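Rubisco operon transcriptional regulator (Synechocystis sp., PDB 5Y2W) is a LysR-type transcription factor, apparently a global repressor coordinating carbon and nitrogen metabolism, whose regulatory domain binds 2-phosphoglycolate. Local coordinates at residues Leu74-Phe79 and Arg186-Asn191; Ala16-Ala21 and Ile64-Pro69; Ile100-Leu105 and Ile178-Ile183. One frame throughout, in Å; residues are numbered along the deposited sequence.

Contact 1: residues Leu74-Phe79 and Arg186-Asn191; sequences LNYQPF and RWYVAN
The Y76 ring stands beside A190, with Y76 CB 3.6 Å from A190 CB, and turns its edge onto the face of Y188. The two ring centroids of this T-shaped pair are 5.0 Å apart and the planes are inclined by 67°. The small A190 methyl fits against the base of the Y76 side chain. On its opposite face the Y188 ring takes CB of R186, near the rim, while P78 N lies at its edge. P78 is the next bump: its CB sits 3.4 Å from R186 CZ, over the centre of the guanidinium. The arginine chain bends at chi3 (79°), which turns one face of the guanidinium onto the pyrrolidine. Strand 74-79 is an outermost strand, within this chain, of a mixed five-stranded sheet in one lobe of the periplasmic-binding-protein-like fold, and it runs antiparallel to 186-191. N75 and N191 form a hydrogen-bonded pair, as do Q77 and V189, each with two backbone bonds; F79 N adds a further one to W187 O. The pairs Y76-A190 and P78-Y188 are non-hydrogen-bonded, and both send their side chains to the same face of the sheet. F79 projects with chi1 at 65°, which brings its ring against W187 CB and the backbone of V189. W187 CB makes an off-centre CH-pi contact 4.0 Å from the F79 ring centroid. V189 N lies at the edge of that ring, and V189 CG1 touches F79 CD1 at 3.8 Å. Helix 199-211 packs against Q77, F79 and V189, with M209 meeting all three.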
ATOM      1  N   LEU A  74      -9.572  -5.710  24.028  1.00 50.52           N
ATOM      2  CA  LEU A  74      -9.002  -6.701  23.149  1.00 51.65           C
ATOM      3  C   LEU A  74      -8.272  -7.757  23.920  1.00 53.80           C
ATOM      4  O   LEU A  74      -7.597  -7.445  24.921  1.00 46.17           O
ATOM      5  CB  LEU A  74      -7.929  -6.022  22.284  1.00 51.30           C
ATOM      6  CG  LEU A  74      -8.445  -5.041  21.263  1.00 54.76           C
ATOM      7  CD1 LEU A  74      -7.292  -4.329  20.556  1.00 56.27           C
ATOM      8  CD2 LEU A  74      -9.321  -5.786  20.279  1.00 56.66           C
ATOM      9  N   ASN A  75      -8.351  -8.993  23.439  1.00 53.28           N
ATOM     10  CA  ASN A  75      -7.302  -9.917  23.757  1.00 52.66           C
ATOM     11  C   ASN A  75      -6.187  -9.782  22.695  1.00 51.71           C
ATOM     12  O   ASN A  75      -6.489  -9.499  21.551  1.00 42.90           O
ATOM     13  CB  ASN A  75      -7.817 -11.338  23.748  1.00 58.85           C
ATOM     14  CG  ASN A  75      -6.901 -12.263  24.500  1.00 72.02           C
ATOM     15  OD1 ASN A  75      -5.756 -12.523  24.104  1.00 76.38           O
ATOM     16  ND2 ASN A  75      -7.380 -12.731  25.626  1.00 84.21           N
ATOM     17  N   TYR A  76      -4.924 -10.027  23.070  1.00 51.06           N
ATOM     18  CA  TYR A  76      -3.835 -10.082  22.115  1.00 52.85           C
ATOM     19  C   TYR A  76      -2.528 -10.640  22.589  1.00 52.71           C
ATOM     20  O   TYR A  76      -2.192 -10.584  23.777  1.00 54.27           O
ATOM     21  CB  TYR A  76      -3.538  -8.708  21.529  1.00 45.68           C
ATOM     22  CG  TYR A  76      -3.363  -7.592  22.509  1.00 42.23           C
ATOM     23  CD1 TYR A  76      -2.118  -7.246  22.987  1.00 44.78           C
ATOM     24  CD2 TYR A  76      -4.431  -6.824  22.894  1.00 43.86           C
ATOM     25  CE1 TYR A  76      -1.958  -6.157  23.847  1.00 43.81           C
ATOM     26  CE2 TYR A  76      -4.287  -5.760  23.754  1.00 45.27           C
ATOM     27  CZ  TYR A  76      -3.040  -5.417  24.222  1.00 41.94           C
ATOM     28  OH  TYR A  76      -2.942  -4.364  25.101  1.00 41.09           O
ATOM     29  N   GLN A  77      -1.759 -11.130  21.615  1.00 48.84           N
ATOM     30  CA  GLN A  77      -0.417 -11.604  21.887  1.00 53.61           C
ATOM     31  C   GLN A  77       0.583 -10.965  20.961  1.00 47.75           C
ATOM     32  O   GLN A  77       0.303 -10.875  19.766  1.00 47.88           O
ATOM     33  CB  GLN A  77      -0.331 -13.102  21.643  1.00 51.62           C
ATOM     34  CG  GLN A  77      -1.428 -13.881  22.332  1.00 60.81           C
ATOM     35  CD  GLN A  77      -1.245 -15.368  22.144  1.00 57.97           C
ATOM     36  OE1 GLN A  77      -0.211 -15.911  22.498  1.00 51.41           O
ATOM     37  NE2 GLN A  77      -2.230 -16.019  21.538  1.00 58.68           N
ATOM     38  N   PRO A  78       1.786 -10.634  21.486  1.00 49.90           N
ATOM     39  CA  PRO A  78       2.850 -10.223  20.594  1.00 47.84           C
ATOM     40  C   PRO A  78       3.386 -11.438  19.895  1.00 46.07           C
ATOM     41  O   PRO A  78       3.474 -12.488  20.499  1.00 45.20           O
ATOM     42  CB  PRO A  78       3.902  -9.672  21.535  1.00 50.60           C
ATOM     43  CG  PRO A  78       3.751 -10.502  22.797  1.00 51.85           C
ATOM     44  CD  PRO A  78       2.280 -10.837  22.872  1.00 48.99           C
ATOM     45  N   PHE A  79       3.725 -11.289  18.613  1.00 47.10           N
ATOM     46  CA  PHE A  79       4.316 -12.370  17.821  1.00 42.36           C
ATOM     47  C   PHE A  79       5.569 -11.964  17.042  1.00 39.25           C
ATOM     48  O   PHE A  79       6.278 -12.821  16.584  1.00 35.09           O
ATOM     49  CB  PHE A  79       3.282 -12.994  16.878  1.00 43.29           C
ATOM     50  CG  PHE A  79       2.771 -12.065  15.803  1.00 41.52           C
ATOM     51  CD1 PHE A  79       1.662 -11.281  16.021  1.00 41.63           C
ATOM     52  CD2 PHE A  79       3.404 -12.019  14.556  1.00 44.34           C
ATOM     53  CE1 PHE A  79       1.184 -10.442  15.029  1.00 41.80           C
ATOM     54  CE2 PHE A  79       2.929 -11.188  13.555  1.00 42.81           C
ATOM     55  CZ  PHE A  79       1.831 -10.389  13.784  1.00 39.53           C
ATOM     56  N   ARG A 186       5.867  -3.590  18.567  1.00 33.45           N
ATOM     57  CA  ARG A 186       5.713  -5.024  18.353  1.00 35.76           C
ATOM     58  C   ARG A 186       4.488  -5.152  17.524  1.00 37.21           C
ATOM     59  O   ARG A 186       3.667  -4.262  17.582  1.00 33.94           O
ATOM     60  CB  ARG A 186       5.542  -5.716  19.714  1.00 45.63           C
ATOM     61  CG  ARG A 186       6.739  -5.472  20.651  1.00 51.12           C
ATOM     62  CD  ARG A 186       6.681  -6.213  21.953  1.00 53.01           C
ATOM     63  NE  ARG A 186       7.085  -7.619  21.833  1.00 60.26           N
ATOM     64  CZ  ARG A 186       6.867  -8.578  22.762  1.00 54.31           C
ATOM     65  NH1 ARG A 186       6.206  -8.331  23.900  1.00 52.13           N
ATOM     66  NH2 ARG A 186       7.299  -9.821  22.525  1.00 49.15           N
ATOM     67  N   TRP A 187       4.400  -6.205  16.709  1.00 32.39           N
ATOM     68  CA  TRP A 187       3.139  -6.612  16.139  1.00 38.37           C
ATOM     69  C   TRP A 187       2.375  -7.551  17.094  1.00 38.16           C
ATOM     70  O   TRP A 187       2.915  -8.527  17.591  1.00 39.31           O
ATOM     71  CB  TRP A 187       3.377  -7.340  14.813  1.00 38.47           C
ATOM     72  CG  TRP A 187       3.685  -6.482  13.629  1.00 41.11           C
ATOM     73  CD1 TRP A 187       3.427  -5.152  13.462  1.00 44.77           C
ATOM     74  CD2 TRP A 187       4.268  -6.926  12.423  1.00 42.91           C
ATOM     75  NE1 TRP A 187       3.828  -4.742  12.216  1.00 37.98           N
ATOM     76  CE2 TRP A 187       4.340  -5.812  11.557  1.00 38.17           C
ATOM     77  CE3 TRP A 187       4.690  -8.182  11.955  1.00 43.05           C
ATOM     78  CZ2 TRP A 187       4.864  -5.896  10.290  1.00 36.82           C
ATOM     79  CZ3 TRP A 187       5.236  -8.251  10.709  1.00 43.26           C
ATOM     80  CH2 TRP A 187       5.282  -7.108   9.868  1.00 41.83           C
ATOM     81  N   TYR A 188       1.098  -7.264  17.283  1.00 40.11           N
ATOM     82  CA  TYR A 188       0.226  -8.071  18.091  1.00 41.03           C
ATOM     83  C   TYR A 188      -0.862  -8.627  17.238  1.00 43.86           C
ATOM     84  O   TYR A 188      -1.365  -7.937  16.352  1.00 41.61           O
ATOM     85  CB  TYR A 188      -0.449  -7.229  19.150  1.00 40.60           C
ATOM     86  CG  TYR A 188       0.460  -6.619  20.189  1.00 46.80           C
ATOM     87  CD1 TYR A 188       0.940  -7.370  21.263  1.00 46.38           C
ATOM     88  CD2 TYR A 188       0.806  -5.263  20.118  1.00 48.32           C
ATOM     89  CE1 TYR A 188       1.742  -6.790  22.240  1.00 48.98           C
ATOM     90  CE2 TYR A 188       1.610  -4.687  21.065  1.00 47.51           C
ATOM     91  CZ  TYR A 188       2.067  -5.447  22.134  1.00 45.31           C
ATOM     92  OH  TYR A 188       2.850  -4.809  23.047  1.00 41.05           O
ATOM     93  N   VAL A 189      -1.238  -9.873  17.506  1.00 44.94           N
ATOM     94  CA  VAL A 189      -2.470 -10.422  16.947  1.00 45.36           C
ATOM     95  C   VAL A 189      -3.561 -10.412  18.044  1.00 48.45           C
ATOM     96  O   VAL A 189      -3.378 -10.885  19.168  1.00 47.69           O
ATOM     97  CB  VAL A 189      -2.283 -11.802  16.310  1.00 48.60           C
ATOM     98  CG1 VAL A 189      -1.633 -12.756  17.281  1.00 50.82           C
ATOM     99  CG2 VAL A 189      -3.624 -12.355  15.830  1.00 48.70           C
ATOM    100  N   ALA A 190      -4.673  -9.801  17.673  1.00 45.89           N
ATOM    101  CA  ALA A 190      -5.684  -9.369  18.584  1.00 51.58           C
ATOM    102  C   ALA A 190      -7.046  -9.829  18.085  1.00 52.97           C
ATOM    103  O   ALA A 190      -7.210 -10.089  16.897  1.00 53.18           O
ATOM    104  CB  ALA A 190      -5.658  -7.849  18.722  1.00 49.84           C
ATOM    105  N   ASN A 191      -7.971  -9.962  19.030  1.00 50.46           N
ATOM    106  CA  ASN A 191      -9.393 -10.149  18.770  1.00 50.87           C
ATOM    107  C   ASN A 191     -10.192  -9.434  19.853  1.00 46.02           C
ATOM    108  O   ASN A 191      -9.661  -9.104  20.931  1.00 49.63           O
ATOM    109  CB  ASN A 191      -9.745 -11.616  18.772  1.00 53.78           C
ATOM    110  CG  ASN A 191      -9.495 -12.269  20.121  1.00 52.55           C
ATOM    111  OD1 ASN A 191     -10.393 -12.381  20.937  1.00 60.40           O
ATOM    112  ND2 ASN A 191      -8.287 -12.711  20.345  1.00 55.43           N
TER

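Contact 2: residues Ala16-Ala21 and Ile64-Pro69. With PGA (2-phosphoglycolic acid), chain B.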
ATOM      1  N   ALA A  16      -7.743  -8.275   9.313  1.00 36.06           N
ATOM      2  CA  ALA A  16      -7.354  -6.906   9.046  1.00 38.12           C
ATOM      3  C   ALA A  16      -5.979  -6.653   9.679  1.00 42.21           C
ATOM      4  O   ALA A  16      -5.734  -7.019  10.845  1.00 45.16           O
ATOM      5  CB  ALA A  16      -8.413  -5.908   9.490  1.00 39.60           C
ATOM      6  N   VAL A  17      -5.077  -6.074   8.869  1.00 37.51           N
ATOM      7  CA  VAL A  17      -3.717  -5.815   9.281  1.00 38.14           C
ATOM      8  C   VAL A  17      -3.292  -4.352   9.061  1.00 40.62           C
ATOM      9  O   VAL A  17      -3.749  -3.650   8.135  1.00 40.95           O
ATOM     10  CB  VAL A  17      -2.688  -6.820   8.671  1.00 36.26           C
ATOM     11  CG1 VAL A  17      -3.149  -8.251   8.842  1.00 34.36           C
ATOM     12  CG2 VAL A  17      -2.355  -6.533   7.211  1.00 34.58           C
ATOM     13  N   ILE A  18      -2.383  -3.900   9.911  1.00 41.38           N
ATOM     14  CA  ILE A  18      -1.769  -2.591   9.694  1.00 39.91           C
ATOM     15  C   ILE A  18      -0.854  -2.593   8.458  1.00 37.59           C
ATOM     16  O   ILE A  18      -0.392  -3.638   8.015  1.00 36.80           O
ATOM     17  CB  ILE A  18      -1.031  -2.113  10.934  1.00 43.47           C
ATOM     18  CG1 ILE A  18      -0.047  -3.191  11.399  1.00 41.51           C
ATOM     19  CG2 ILE A  18      -2.046  -1.700  11.995  1.00 43.37           C
ATOM     20  CD1 ILE A  18       1.023  -2.664  12.288  1.00 47.95           C
ATOM     21  N   THR A  19      -0.547  -1.409   7.934  1.00 36.03           N
ATOM     22  CA  THR A  19       0.041  -1.309   6.617  1.00 34.17           C
ATOM     23  C   THR A  19       1.337  -2.072   6.528  1.00 34.50           C
ATOM     24  O   THR A  19       1.633  -2.692   5.522  1.00 38.29           O
ATOM     25  CB  THR A  19       0.336   0.152   6.243  1.00 32.75           C
ATOM     26  OG1 THR A  19       1.125   0.723   7.294  1.00 33.30           O
ATOM     27  CG2 THR A  19      -0.944   0.942   6.056  1.00 33.00           C
ATOM     28  N   THR A  20       2.112  -2.047   7.581  1.00 32.02           N
ATOM     29  CA  THR A  20       3.469  -2.547   7.516  1.00 33.66           C
ATOM     30  C   THR A  20       3.553  -4.091   7.484  1.00 35.93           C
ATOM     31  O   THR A  20       4.627  -4.690   7.275  1.00 35.18           O
ATOM     32  CB  THR A  20       4.251  -2.002   8.721  1.00 35.02           C
ATOM     33  OG1 THR A  20       3.533  -2.284   9.957  1.00 35.73           O
ATOM     34  CG2 THR A  20       4.368  -0.521   8.591  1.00 37.11           C
ATOM     35  N   ALA A  21       2.421  -4.726   7.743  1.00 36.28           N
ATOM     36  CA  ALA A  21       2.303  -6.195   7.769  1.00 37.32           C
ATOM     37  C   ALA A  21       1.821  -6.791   6.465  1.00 39.37           C
ATOM     38  O   ALA A  21       1.587  -7.982   6.413  1.00 36.26           O
ATOM     39  CB  ALA A  21       1.352  -6.598   8.889  1.00 37.02           C
ATOM     40  N   ILE A  64      -4.203  -7.360  13.271  1.00 45.82           N
ATOM     41  CA  ILE A  64      -2.799  -7.145  13.571  1.00 40.64           C
ATOM     42  C   ILE A  64      -2.486  -5.654  13.695  1.00 43.09           C
ATOM     43  O   ILE A  64      -2.704  -4.811  12.774  1.00 35.42           O
ATOM     44  CB  ILE A  64      -1.961  -7.834  12.528  1.00 44.48           C
ATOM     45  CG1 ILE A  64      -2.355  -9.318  12.580  1.00 48.64           C
ATOM     46  CG2 ILE A  64      -0.467  -7.563  12.760  1.00 46.15           C
ATOM     47  CD1 ILE A  64      -1.305 -10.295  12.101  1.00 50.35           C
ATOM     48  N   VAL A  65      -2.011  -5.332  14.890  1.00 42.71           N
ATOM     49  CA  VAL A  65      -1.770  -3.973  15.310  1.00 39.02           C
ATOM     50  C   VAL A  65      -0.439  -3.927  16.075  1.00 41.90           C
ATOM     51  O   VAL A  65       0.026  -4.959  16.555  1.00 31.98           O
ATOM     52  CB  VAL A  65      -2.886  -3.483  16.197  1.00 44.26           C
ATOM     53  CG1 VAL A  65      -4.192  -3.581  15.434  1.00 45.90           C
ATOM     54  CG2 VAL A  65      -2.929  -4.275  17.517  1.00 46.27           C
ATOM     55  N   SER A  66       0.192  -2.750  16.102  1.00 39.69           N
ATOM     56  CA  SER A  66       1.315  -2.459  17.006  1.00 43.81           C
ATOM     57  C   SER A  66       0.940  -1.733  18.318  1.00 40.61           C
ATOM     58  O   SER A  66       1.580  -1.890  19.331  1.00 42.39           O
ATOM     59  CB  SER A  66       2.341  -1.593  16.265  1.00 37.68           C
ATOM     60  OG  SER A  66       2.873  -2.331  15.220  1.00 51.25           O
ATOM     61  N   GLU A  67      -0.032  -0.856  18.223  1.00 44.09           N
ATOM     62  CA  GLU A  67      -0.533  -0.075  19.339  1.00 47.50           C
ATOM     63  C   GLU A  67      -2.039  -0.412  19.458  1.00 45.27           C
ATOM     64  O   GLU A  67      -2.826  -0.067  18.607  1.00 45.15           O
ATOM     65  CB  GLU A  67      -0.317   1.429  19.137  1.00 47.43           C
ATOM     66  CG  GLU A  67      -0.642   2.212  20.399  1.00 55.44           C
ATOM     67  CD  GLU A  67      -0.664   3.721  20.266  1.00 62.05           C
ATOM     68  OE1 GLU A  67      -0.526   4.288  19.147  1.00 66.42           O
ATOM     69  OE2 GLU A  67      -0.816   4.348  21.331  1.00 63.75           O
ATOM     70  N   PRO A  68      -2.423  -1.127  20.513  1.00 47.38           N
ATOM     71  CA  PRO A  68      -3.815  -1.447  20.856  1.00 47.36           C
ATOM     72  C   PRO A  68      -4.678  -0.192  20.911  1.00 47.47           C
ATOM     73  O   PRO A  68      -4.279   0.774  21.571  1.00 44.36           O
ATOM     74  CB  PRO A  68      -3.697  -2.014  22.285  1.00 51.38           C
ATOM     75  CG  PRO A  68      -2.336  -2.595  22.328  1.00 54.04           C
ATOM     76  CD  PRO A  68      -1.461  -1.719  21.452  1.00 50.43           C
ATOM     77  N   PRO A  69      -5.830  -0.177  20.212  1.00 54.10           N
ATOM     78  CA  PRO A  69      -6.697   0.989  20.402  1.00 61.15           C
ATOM     79  C   PRO A  69      -7.155   1.153  21.843  1.00 57.54           C
ATOM     80  O   PRO A  69      -7.454   0.177  22.519  1.00 59.47           O
ATOM     81  CB  PRO A  69      -7.864   0.721  19.438  1.00 60.34           C
ATOM     82  CG  PRO A  69      -7.225  -0.033  18.338  1.00 52.25           C
ATOM     83  CD  PRO A  69      -6.244  -0.953  19.033  1.00 54.35           C
TER
HETATM   84  P   PGA B 401       0.231   2.529  10.564  1.00 38.71           P
HETATM   85  O1P PGA B 401       0.836   1.282  11.395  1.00 37.19           O
HETATM   86  O2P PGA B 401      -0.149   1.986   9.226  1.00 38.65           O
HETATM   87  O3P PGA B 401       1.371   3.561  10.559  1.00 35.24           O
HETATM   88  O4P PGA B 401      -1.034   2.848  11.270  1.00 32.70           O
HETATM   89  C2  PGA B 401       1.885   0.422  11.003  1.00 38.72           C
HETATM   90  C1  PGA B 401       2.856   0.123  12.138  1.00 42.33           C
HETATM   91  O1  PGA B 401       3.850  -0.637  11.917  1.00 36.48           O
HETATM   92  O2  PGA B 401       2.625   0.644  13.249  1.00 40.77           O
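I18 straddles the backbone carbonyl of I64 and ends against the bound ligand. Its CG2 lies 3.3 Å from I64 O and its CG1 almost as near, while CD1 touches the ligand's C1 at 3.3 Å with S66 OG close by. The first torsion (chi1 53°) sets CG1 in the crowded position between backbone N and carbonyl carbon, from where the extended chain carries CD1 forward to 2-phosphoglycolic acid. Behind this tip the strands are joined in parallel. I64 N donates to A16 O at 2.9 Å, in the carbonyl plane, and I64 O accepts from I18 N, tilted out of its plane. The single residue bridged between those bonds, V17, lies side by side with I64, V17 CG1 being 3.9 Å from I64 CB.

Beyond I18 the strand stops and the chain turns, A21 N bonding back to I18 O. The turn offers two hydroxyls to opposite ends of the ligand: T19 OG1 donates to phosphate oxygen O2P at 2.6 Å, and T20 OG1 to carboxylate oxygen O1 at 2.6 Å. This is ligand binding at the C-terminal ends of parallel strands, as in periplasmic-binding-protein folds. N143 also holds T19 OG1. S66 lines the pocket beside the carboxylate, its OG hydrogen-bonded to N82, which itself binds the ligand. R113, R185, S117, G118 and T119 complete the grip on the anion.

Strand 11-18 has strand 39-46 on its other side, strand 62-65 is flanked by 186-192, whose W187 packs on I18, A21 and S66, and helix 48-56 covers A16, I18 and V65.

Contact 3: residues Ile100-Leu105 and Ile178-Ile183; sequences IPITAL and IDEFPI
I100 and I178 are bridged through the backbone: D179 N donates to I100 O at 2.7 Å, with an N-H...O angle of 161° and nearly along the C=O axis. The same oxygen also receives a CA-H...O contact from I178 CA at 3.3 Å. Beside this bridge, the D179 carboxylate lies against the backbone of the 100-105 segment, its OD2 3.5 Å from P101 CA. With an alanine here the backbone bond would remain, but P101 CA and the flank of the I100 carbonyl would probably lose their cover.

I178 to F181 is a type II beta turn, facing the short 3-10 segment 102-105, so the loop after strand 81-89 is pinned to the loop before strand 186-192 in the second lobe of the periplasmic-binding-protein-like fold.

One apolar group centres on I178. Its CD1, swung round by chi2 (-60°), meets I100 CG2 at 3.5 Å and L105 CD2 at 4.1 Å, and its CG2 packs on I102. A second involves I102 and F181: I102 CD1 meets E180 CG at 3.9 Å, the two side chains crossing at about a right angle, and F181 CE1 lies near both I102 CD1 and L105 CD1. Helix 118-129 lies against I102 and F181 through L126.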
ATOM      1  N   ILE A 100      24.348   8.886  16.113  1.00 50.62           N
ATOM      2  CA  ILE A 100      23.879  10.165  15.720  1.00 46.92           C
ATOM      3  C   ILE A 100      22.886  10.608  16.754  1.00 45.09           C
ATOM      4  O   ILE A 100      21.922   9.938  16.965  1.00 48.12           O
ATOM      5  CB  ILE A 100      23.202  10.127  14.340  1.00 44.31           C
ATOM      6  CG1 ILE A 100      24.178   9.672  13.263  1.00 45.50           C
ATOM      7  CG2 ILE A 100      22.674  11.502  14.021  1.00 46.80           C
ATOM      8  CD1 ILE A 100      23.490   9.171  12.003  1.00 44.72           C
ATOM      9  N   PRO A 101      23.115  11.769  17.379  1.00 47.04           N
ATOM     10  CA  PRO A 101      22.187  12.277  18.361  1.00 44.51           C
ATOM     11  C   PRO A 101      20.889  12.669  17.742  1.00 51.66           C
ATOM     12  O   PRO A 101      20.828  13.076  16.579  1.00 49.88           O
ATOM     13  CB  PRO A 101      22.859  13.525  18.915  1.00 45.67           C
ATOM     14  CG  PRO A 101      24.001  13.825  18.005  1.00 46.20           C
ATOM     15  CD  PRO A 101      24.287  12.644  17.173  1.00 45.87           C
ATOM     16  N   ILE A 102      19.849  12.570  18.537  1.00 46.47           N
ATOM     17  CA  ILE A 102      18.537  12.774  18.024  1.00 48.84           C
ATOM     18  C   ILE A 102      18.352  14.248  17.648  1.00 50.56           C
ATOM     19  O   ILE A 102      17.610  14.544  16.711  1.00 40.45           O
ATOM     20  CB  ILE A 102      17.445  12.275  18.998  1.00 44.73           C
ATOM     21  CG1 ILE A 102      16.075  12.328  18.303  1.00 44.42           C
ATOM     22  CG2 ILE A 102      17.440  13.114  20.270  1.00 46.40           C
ATOM     23  CD1 ILE A 102      15.002  11.481  18.945  1.00 45.65           C
ATOM     24  N   THR A 103      19.052  15.132  18.360  1.00 48.84           N
ATOM     25  CA  THR A 103      19.151  16.563  18.024  1.00 48.80           C
ATOM     26  C   THR A 103      19.542  16.870  16.572  1.00 43.72           C
ATOM     27  O   THR A 103      19.079  17.883  16.011  1.00 42.62           O
ATOM     28  CB  THR A 103      20.183  17.295  18.937  1.00 50.64           C
ATOM     29  OG1 THR A 103      21.452  16.596  18.941  1.00 49.44           O
ATOM     30  CG2 THR A 103      19.658  17.403  20.365  1.00 50.19           C
ATOM     31  N   ALA A 104      20.300  15.978  15.933  1.00 38.47           N
ATOM     32  CA  ALA A 104      20.582  16.131  14.494  1.00 43.59           C
ATOM     33  C   ALA A 104      19.335  16.116  13.571  1.00 47.19           C
ATOM     34  O   ALA A 104      19.412  16.464  12.364  1.00 43.27           O
ATOM     35  CB  ALA A 104      21.608  15.088  14.039  1.00 42.67           C
ATOM     36  N   LEU A 105      18.183  15.694  14.089  1.00 43.43           N
ATOM     37  CA  LEU A 105      16.967  15.670  13.262  1.00 41.26           C
ATOM     38  C   LEU A 105      16.259  17.015  13.130  1.00 40.76           C
ATOM     39  O   LEU A 105      15.409  17.189  12.267  1.00 43.54           O
ATOM     40  CB  LEU A 105      15.960  14.620  13.786  1.00 44.68           C
ATOM     41  CG  LEU A 105      16.446  13.174  13.670  1.00 41.94           C
ATOM     42  CD1 LEU A 105      15.315  12.222  14.012  1.00 45.45           C
ATOM     43  CD2 LEU A 105      17.013  12.886  12.307  1.00 42.41           C
ATOM     44  N   ILE A 178      20.322   6.835  14.399  1.00 37.81           N
ATOM     45  CA  ILE A 178      19.962   7.928  15.225  1.00 39.18           C
ATOM     46  C   ILE A 178      19.641   7.387  16.600  1.00 42.20           C
ATOM     47  O   ILE A 178      19.006   6.346  16.686  1.00 46.89           O
ATOM     48  CB  ILE A 178      18.669   8.604  14.745  1.00 37.52           C
ATOM     49  CG1 ILE A 178      18.707   8.946  13.261  1.00 45.79           C
ATOM     50  CG2 ILE A 178      18.370   9.821  15.609  1.00 40.49           C
ATOM     51  CD1 ILE A 178      19.808   9.884  12.814  1.00 46.91           C
ATOM     52  N   ASP A 179      20.059   8.109  17.654  1.00 42.80           N
ATOM     53  CA  ASP A 179      19.730   7.766  19.033  1.00 44.03           C
ATOM     54  C   ASP A 179      18.220   7.763  19.200  1.00 46.99           C
ATOM     55  O   ASP A 179      17.510   8.545  18.549  1.00 46.95           O
ATOM     56  CB  ASP A 179      20.253   8.806  20.022  1.00 45.32           C
ATOM     57  CG  ASP A 179      21.784   8.776  20.208  1.00 48.39           C
ATOM     58  OD1 ASP A 179      22.444   7.792  19.824  1.00 45.97           O
ATOM     59  OD2 ASP A 179      22.298   9.765  20.777  1.00 53.43           O
ATOM     60  N   GLU A 180      17.772   6.936  20.136  1.00 42.26           N
ATOM     61  CA  GLU A 180      16.381   6.696  20.457  1.00 46.55           C
ATOM     62  C   GLU A 180      15.733   5.837  19.403  1.00 46.55           C
ATOM     63  O   GLU A 180      14.562   5.534  19.512  1.00 45.58           O
ATOM     64  CB  GLU A 180      15.595   7.996  20.654  1.00 50.36           C
ATOM     65  CG  GLU A 180      16.258   8.989  21.601  1.00 55.41           C
ATOM     66  CD  GLU A 180      16.574   8.425  22.999  1.00 57.42           C
ATOM     67  OE1 GLU A 180      17.435   9.016  23.679  1.00 58.20           O
ATOM     68  OE2 GLU A 180      15.976   7.406  23.419  1.00 53.90           O
ATOM     69  N   PHE A 181      16.488   5.433  18.382  1.00 43.66           N
ATOM     70  CA  PHE A 181      15.957   4.535  17.403  1.00 44.87           C
ATOM     71  C   PHE A 181      16.651   3.217  17.550  1.00 40.40           C
ATOM     72  O   PHE A 181      17.778   3.200  17.953  1.00 38.66           O
ATOM     73  CB  PHE A 181      16.121   5.120  15.992  1.00 40.35           C
ATOM     74  CG  PHE A 181      15.109   6.185  15.710  1.00 41.14           C
ATOM     75  CD1 PHE A 181      15.343   7.507  16.090  1.00 34.92           C
ATOM     76  CD2 PHE A 181      13.898   5.844  15.135  1.00 35.39           C
ATOM     77  CE1 PHE A 181      14.418   8.473  15.852  1.00 34.06           C
ATOM     78  CE2 PHE A 181      12.944   6.808  14.916  1.00 37.21           C
ATOM     79  CZ  PHE A 181      13.186   8.123  15.293  1.00 34.64           C
ATOM     80  N   PRO A 182      15.990   2.114  17.173  1.00 40.22           N
ATOM     81  CA  PRO A 182      14.637   2.012  16.647  1.00 37.86           C
ATOM     82  C   PRO A 182      13.592   2.295  17.661  1.00 39.42           C
ATOM     83  O   PRO A 182      13.828   2.159  18.842  1.00 41.78           O
ATOM     84  CB  PRO A 182      14.520   0.543  16.214  1.00 39.45           C
ATOM     85  CG  PRO A 182      15.550  -0.150  17.016  1.00 45.75           C
ATOM     86  CD  PRO A 182      16.688   0.814  17.139  1.00 42.55           C
ATOM     87  N   ILE A 183      12.431   2.744  17.215  1.00 41.46           N
ATOM     88  CA  ILE A 183      11.345   2.874  18.138  1.00 41.79           C
ATOM     89  C   ILE A 183      10.906   1.449  18.379  1.00 45.45           C
ATOM     90  O   ILE A 183      10.554   0.720  17.425  1.00 42.31           O
ATOM     91  CB  ILE A 183      10.193   3.706  17.604  1.00 45.46           C
ATOM     92  CG1 ILE A 183      10.729   5.132  17.330  1.00 45.44           C
ATOM     93  CG2 ILE A 183       9.008   3.686  18.612  1.00 43.30           C
ATOM     94  CD1 ILE A 183       9.676   6.183  17.045  1.00 39.00           C
TER

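From the N terminus, contact 2 closes first, bringing 16-21 beside 64-69 after a loop that carries helices 24-35 and 48-56 and strand 39-46. Contact 1 opens only afterwards, at strand 74-79, and closes at 186-191; the two are therefore in series, yet they share one sheet, and Y188 N probably bonds to V65 O where strands 186-192 and 62-65 meet. Within the long loop of contact 1 the chain passes into the other lobe, where contact 3 is nested and joins 100-105 to 178-183. Its centre lies about 28 Å from that of contact 1, although 178-183 runs almost directly into 186-191 on the return to the first lobe.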